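Local coordinates for conserved uncharacterized protein (predicted phosphoesterase COG0622) (Streptococcus pneumoniae, PDB 3CK2), which is an uncharacterized, predicted phosphoesterase of the calcineurin-like superfamily, which binds two manganese ions and probably hydrolyses phosphate esters, at residues A[157-162]-A[168-173]; A[147-150]-A[155-158]. All coordinates share one frame; numbering follows the deposited sequence.

Contact 1. Residues A[157-162]-A[168-173]; sequences VDFLTR and PGLSKE. With SRT (S,R meso-tartaric acid), chain F.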
loop_
_atom_site.group_PDB
_atom_site.type_symbol
_atom_site.label_atom_id
_atom_site.label_comp_id
_atom_site.label_asym_id
_atom_site.label_seq_id
_atom_site.Cartn_x
_atom_site.Cartn_y
_atom_site.Cartn_z
ATOM N N VAL A 157 -7.284 -9.833 0.919
ATOM C CA VAL A 157 -5.939 -9.354 1.290
ATOM C C VAL A 157 -5.040 -10.474 1.832
ATOM O O VAL A 157 -5.406 -11.199 2.754
ATOM C CB VAL A 157 -6.019 -8.224 2.341
ATOM C CG1 VAL A 157 -4.605 -7.742 2.731
ATOM C CG2 VAL A 157 -6.977 -7.077 1.844
ATOM N N ASP A 158 -3.875 -10.629 1.214
ATOM C CA ASP A 158 -2.825 -11.505 1.726
ATOM C C ASP A 158 -1.588 -10.697 1.990
ATOM O O ASP A 158 -1.266 -9.785 1.234
ATOM C CB ASP A 158 -2.476 -12.566 0.712
ATOM C CG ASP A 158 -3.553 -13.617 0.581
ATOM O OD1 ASP A 158 -3.859 -14.353 1.560
ATOM O OD2 ASP A 158 -4.119 -13.668 -0.508
ATOM N N PHE A 159 -0.890 -11.035 3.066
ATOM C CA PHE A 159 0.415 -10.452 3.318
ATOM C C PHE A 159 1.526 -11.419 2.924
ATOM O O PHE A 159 1.438 -12.592 3.183
ATOM C CB PHE A 159 0.517 -10.000 4.772
ATOM C CG PHE A 159 -0.417 -8.873 5.102
ATOM C CD1 PHE A 159 -0.008 -7.572 4.994
ATOM C CD2 PHE A 159 -1.712 -9.130 5.515
ATOM C CE1 PHE A 159 -0.873 -6.567 5.305
ATOM C CE2 PHE A 159 -2.575 -8.111 5.839
ATOM C CZ PHE A 159 -2.159 -6.831 5.721
ATOM N N LEU A 160 2.551 -10.885 2.258
ATOM C CA LEU A 160 3.572 -11.684 1.576
ATOM C C LEU A 160 4.922 -11.351 2.150
ATOM O O LEU A 160 5.182 -10.222 2.558
ATOM C CB LEU A 160 3.574 -11.416 0.070
ATOM C CG LEU A 160 2.616 -12.177 -0.878
ATOM C CD1 LEU A 160 1.228 -12.298 -0.371
ATOM C CD2 LEU A 160 2.629 -11.461 -2.218
ATOM N N THR A 161 5.774 -12.361 2.202
ATOM C CA THR A 161 7.098 -12.193 2.729
ATOM C C THR A 161 7.994 -11.697 1.609
ATOM O O THR A 161 7.572 -11.569 0.447
ATOM C CB THR A 161 7.661 -13.494 3.330
ATOM O OG1 THR A 161 7.949 -14.423 2.291
ATOM C CG2 THR A 161 6.712 -14.102 4.389
ATOM N N ARG A 162 9.244 -11.408 1.973
ATOM C CA ARG A 162 10.267 -11.005 1.003
ATOM C C ARG A 162 10.664 -12.115 0.039
ATOM O O ARG A 162 11.394 -11.852 -0.950
ATOM C CB ARG A 162 11.494 -10.446 1.751
ATOM C CG ARG A 162 11.208 -9.029 2.259
ATOM C CD ARG A 162 12.306 -8.464 3.167
ATOM N NE ARG A 162 13.573 -8.312 2.472
ATOM C CZ ARG A 162 14.179 -7.172 2.207
ATOM N NH1 ARG A 162 13.685 -6.042 2.633
ATOM N NH2 ARG A 162 15.334 -7.174 1.560
ATOM N N PRO A 168 1.010 -16.736 6.943
ATOM C CA PRO A 168 -0.269 -17.151 7.506
ATOM C C PRO A 168 -0.683 -16.434 8.780
ATOM O O PRO A 168 0.152 -16.013 9.537
ATOM C CB PRO A 168 -0.064 -18.644 7.784
ATOM C CG PRO A 168 1.373 -18.815 7.919
ATOM C CD PRO A 168 2.038 -17.781 7.059
ATOM N N GLY A 169 -1.991 -16.283 8.973
ATOM C CA GLY A 169 -2.549 -15.747 10.183
ATOM C C GLY A 169 -2.913 -14.300 10.060
ATOM O O GLY A 169 -3.428 -13.730 11.024
ATOM N N LEU A 170 -2.624 -13.729 8.897
ATOM C CA LEU A 170 -2.873 -12.314 8.539
ATOM C C LEU A 170 -3.831 -12.070 7.374
ATOM O O LEU A 170 -4.265 -10.945 7.189
ATOM C CB LEU A 170 -1.548 -11.592 8.190
ATOM C CG LEU A 170 -0.447 -11.637 9.251
ATOM C CD1 LEU A 170 0.755 -10.900 8.775
ATOM C CD2 LEU A 170 -0.962 -11.085 10.602
ATOM N N SER A 171 -4.181 -13.092 6.598
ATOM C CA SER A 171 -5.049 -12.906 5.423
ATOM C C SER A 171 -6.456 -12.534 5.859
ATOM O O SER A 171 -6.895 -12.964 6.890
ATOM C CB SER A 171 -5.099 -14.167 4.570
ATOM O OG SER A 171 -3.834 -14.403 4.036
ATOM N N LYS A 172 -7.139 -11.702 5.076
ATOM C CA LYS A 172 -8.524 -11.326 5.344
ATOM C C LYS A 172 -9.326 -11.275 4.048
ATOM O O LYS A 172 -8.810 -10.908 3.009
ATOM C CB LYS A 172 -8.588 -9.966 6.049
ATOM C CG LYS A 172 -7.802 -9.885 7.399
ATOM C CD LYS A 172 -8.575 -9.084 8.423
ATOM C CE LYS A 172 -7.709 -8.472 9.542
ATOM N NZ LYS A 172 -8.474 -7.364 10.235
ATOM N N GLU A 173 -10.598 -11.636 4.132
ATOM C CA GLU A 173 -11.518 -11.474 3.024
ATOM C C GLU A 173 -12.671 -10.610 3.487
ATOM O O GLU A 173 -13.266 -10.918 4.502
ATOM C CB GLU A 173 -12.034 -12.834 2.513
ATOM C CG GLU A 173 -12.977 -12.662 1.324
ATOM C CD GLU A 173 -12.976 -13.822 0.348
ATOM O OE1 GLU A 173 -13.430 -14.913 0.741
ATOM O OE2 GLU A 173 -12.561 -13.605 -0.831
HETATM O O1 SRT F . -6.661 -17.379 1.804
HETATM O O11 SRT F . -5.778 -18.376 3.565
HETATM C C1 SRT F . -5.685 -17.882 2.412
HETATM C C2 SRT F . -4.338 -17.864 1.736
HETATM O O2 SRT F . -4.087 -16.520 1.332
HETATM C C3 SRT F . -4.240 -18.737 0.469
HETATM O O3 SRT F . -5.272 -19.735 0.451
HETATM C C4 SRT F . -2.871 -19.377 0.313
HETATM O O4 SRT F . -2.626 -20.015 -0.739
HETATM O O41 SRT F . -1.992 -19.245 1.199
HETATM O O HOH W 1 -1.344 -13.041 4.879
#
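Val157 and Lys172 open the antiparallel hairpin of strands 154-160 and 172-175, at its loop end. They form a hydrogen-bonded pair. Val157 N donates to Lys172 O at 2.8 Å, and Lys172 N returns the bond to Val157 O at 2.9 Å. Past this pair the two segments meet through side chains and a water.

Ser171 OG donates to Asp158 OD1. The refined separation of these two atoms, 2.5 Å, is very short and its exact value is doubtful. Asp158 CG stands beside its backbone N (chi1 -72°), which brings OD1 to the serine. Ser171 OG also accepts from a water, 3.0 Å from it. That water takes the N-H of Phe159 at 2.7 Å and so links the two segments. Phe159 also bonds through its backbone to Tyr167.

In the two-sheet calcineurin-like fold this hairpin forms one margin of the six-stranded sheet. Val157 and Phe159 face the other sheet and pack on Leu128 of strand 125-130. Lys172 reaches the same way, its NZ bonding to Ala119 O.

Leu170 CB meets the Phe159 ring at CD2, 3.6 Å away and well above the ring plane. The two side chains cross at about a right angle. Leu170 O sits at the ring edge, near the ring plane. Asp158 turns to the opposite face of its strand. There it lines the meso-tartaric acid pocket with Ser171, Lys156 and Val166.

Contact 2. Residues A[147-150]-A[155-158]; sequences RVEI and FKVD. With SRT (S,R meso-tartaric acid), chain F.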
loop_
_atom_site.group_PDB
_atom_site.type_symbol
_atom_site.label_atom_id
_atom_site.label_comp_id
_atom_site.label_asym_id
_atom_site.label_seq_id
_atom_site.Cartn_x
_atom_site.Cartn_y
_atom_site.Cartn_z
ATOM N N ARG A 147 -0.735 -8.102 -1.080
ATOM C CA ARG A 147 -1.496 -8.330 -2.309
ATOM C C ARG A 147 -2.996 -8.175 -2.028
ATOM O O ARG A 147 -3.522 -8.798 -1.095
ATOM C CB ARG A 147 -1.229 -9.730 -2.841
ATOM C CG ARG A 147 -1.967 -10.003 -4.128
ATOM C CD ARG A 147 -1.687 -11.391 -4.654
ATOM N NE ARG A 147 -2.122 -12.399 -3.688
ATOM C CZ ARG A 147 -1.638 -13.644 -3.605
ATOM N NH1 ARG A 147 -0.687 -14.069 -4.420
ATOM N NH2 ARG A 147 -2.094 -14.467 -2.685
ATOM N N VAL A 148 -3.674 -7.347 -2.814
ATOM C CA VAL A 148 -5.132 -7.243 -2.749
ATOM C C VAL A 148 -5.761 -7.755 -4.064
ATOM O O VAL A 148 -5.369 -7.325 -5.151
ATOM C CB VAL A 148 -5.635 -5.784 -2.450
ATOM C CG1 VAL A 148 -7.174 -5.783 -2.209
ATOM C CG2 VAL A 148 -4.866 -5.149 -1.264
ATOM N N GLU A 149 -6.728 -8.668 -3.942
ATOM C CA GLU A 149 -7.544 -9.089 -5.092
ATOM C C GLU A 149 -8.940 -8.472 -5.005
ATOM O O GLU A 149 -9.579 -8.461 -3.951
ATOM C CB GLU A 149 -7.539 -10.599 -5.207
ATOM C CG GLU A 149 -6.083 -11.050 -5.279
ATOM C CD GLU A 149 -5.893 -12.493 -5.638
ATOM O OE1 GLU A 149 -6.308 -13.346 -4.818
ATOM O OE2 GLU A 149 -5.314 -12.755 -6.736
ATOM N N ILE A 150 -9.353 -7.845 -6.101
ATOM C CA ILE A 150 -10.548 -7.009 -6.082
ATOM C C ILE A 150 -11.518 -7.528 -7.101
ATOM O O ILE A 150 -11.153 -7.696 -8.251
ATOM C CB ILE A 150 -10.261 -5.482 -6.392
ATOM C CG1 ILE A 150 -9.177 -4.887 -5.468
ATOM C CG2 ILE A 150 -11.555 -4.666 -6.319
ATOM C CD1 ILE A 150 -7.955 -4.381 -6.204
ATOM N N PHE A 155 -13.024 -7.899 -1.486
ATOM C CA PHE A 155 -11.590 -7.621 -1.383
ATOM C C PHE A 155 -10.939 -8.817 -0.669
ATOM O O PHE A 155 -11.386 -9.227 0.405
ATOM C CB PHE A 155 -11.282 -6.406 -0.507
ATOM C CG PHE A 155 -11.866 -5.125 -0.985
ATOM C CD1 PHE A 155 -11.493 -4.586 -2.209
ATOM C CD2 PHE A 155 -12.747 -4.409 -0.175
ATOM C CE1 PHE A 155 -12.002 -3.372 -2.629
ATOM C CE2 PHE A 155 -13.276 -3.188 -0.606
ATOM C CZ PHE A 155 -12.897 -2.668 -1.822
ATOM N N LYS A 156 -9.872 -9.358 -1.254
ATOM C CA LYS A 156 -9.102 -10.416 -0.606
ATOM C C LYS A 156 -7.711 -9.852 -0.345
ATOM O O LYS A 156 -7.060 -9.399 -1.271
ATOM C CB LYS A 156 -9.047 -11.685 -1.484
ATOM C CG LYS A 156 -8.118 -12.802 -0.936
ATOM C CD LYS A 156 -8.524 -13.265 0.499
ATOM C CE LYS A 156 -7.469 -14.146 1.150
ATOM N NZ LYS A 156 -7.046 -15.199 0.190
ATOM N N VAL A 157 -7.284 -9.833 0.919
ATOM C CA VAL A 157 -5.939 -9.354 1.290
ATOM C C VAL A 157 -5.040 -10.474 1.832
ATOM O O VAL A 157 -5.406 -11.199 2.754
ATOM C CB VAL A 157 -6.019 -8.224 2.341
ATOM C CG1 VAL A 157 -4.605 -7.742 2.731
ATOM C CG2 VAL A 157 -6.977 -7.077 1.844
ATOM N N ASP A 158 -3.875 -10.629 1.214
ATOM C CA ASP A 158 -2.825 -11.505 1.726
ATOM C C ASP A 158 -1.588 -10.697 1.990
ATOM O O ASP A 158 -1.266 -9.785 1.234
ATOM C CB ASP A 158 -2.476 -12.566 0.712
ATOM C CG ASP A 158 -3.553 -13.617 0.581
ATOM O OD1 ASP A 158 -3.859 -14.353 1.560
ATOM O OD2 ASP A 158 -4.119 -13.668 -0.508
HETATM O O1 SRT F . -6.661 -17.379 1.804
HETATM O O11 SRT F . -5.778 -18.376 3.565
HETATM C C1 SRT F . -5.685 -17.882 2.412
HETATM C C2 SRT F . -4.338 -17.864 1.736
HETATM O O2 SRT F . -4.087 -16.520 1.332
HETATM C C3 SRT F . -4.240 -18.737 0.469
HETATM O O3 SRT F . -5.272 -19.735 0.451
HETATM C C4 SRT F . -2.871 -19.377 0.313
HETATM O O4 SRT F . -2.626 -20.015 -0.739
HETATM O O41 SRT F . -1.992 -19.245 1.199
HETATM O O HOH W 2 -4.639 -11.496 -2.177
HETATM O O HOH W 3 -5.961 -14.845 -2.573
#
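Arg147 lies beside Asp158 in the hairpin of strands 145-150 and 154-160, and both side chains point the same way. The Arg147 CB sits 4.1 Å from Asp158 O, above a backbone pair in which each residue's N bonds to the other's O. CG and CD continue extended; the side chain packs on Thr8 and Ile10 of the neighbouring strand 7-12. The chain then bends at chi3, 61°, which turns the head back over segment 155-158. NE donates to a water at 3.1 Å. This water is also close to Arg147 O and Asp158 OD2. At the tip, NH2 forms a salt bridge to Asp158 OD2, 3.1 Å away, with a nearly straight N-H. The oxygen lies in the guanidinium plane, but the donor comes from above the carboxylate, 56° out of its plane. The two flat groups stand almost perpendicular.

Glu149 and Lys156 make the next hydrogen-bonded pair, with Glu149 N 2.8 Å from Lys156 O. A second water links Glu149 OE1, at 2.7 Å, with Lys156 NZ and Asp158 OD2. The lysine bends away to the meso-tartaric acid, where NZ donates to O1 at 2.7 Å.

On the other face Ile150 CG2 meets Phe155 CE1 at 3.9 Å. Val148 and Phe155 pack on Leu126 of the second sheet.

Asp158 OD2 thus gathers an arginine, a distant lysine and two waters, while OD1 lies by Ser171 OG, in a bond whose refined length is doubtful. The partners of OD2 should restrain the rotation of the acid group. The Lys156 ammonium, whose pairing with Asp158 is weak, makes its shorter bond to the carboxylate of the tartaric acid, probably a charge-assisted contact.

From the N terminus, the chain first enters contact 2 on strand 145-150. It turns through residues 151-153 and returns on strand 154-160, so contact 2 closes a tight hairpin. The same strand then runs on into contact 1. The longer connection 161-171 brings the chain back as strand 172-175, and contact 1 closes that loop. The two loops follow one another and share Val157 and Asp158; neither encloses the other. Together they form an antiparallel meander. Contact 2 ties it to the inner part of the sheet, next to strand 7-12. Contact 1 adds strand 172-175, one of the two outer strands of the sheet within this chain. Both contacts touch the tartaric acid, on the shared sheet face.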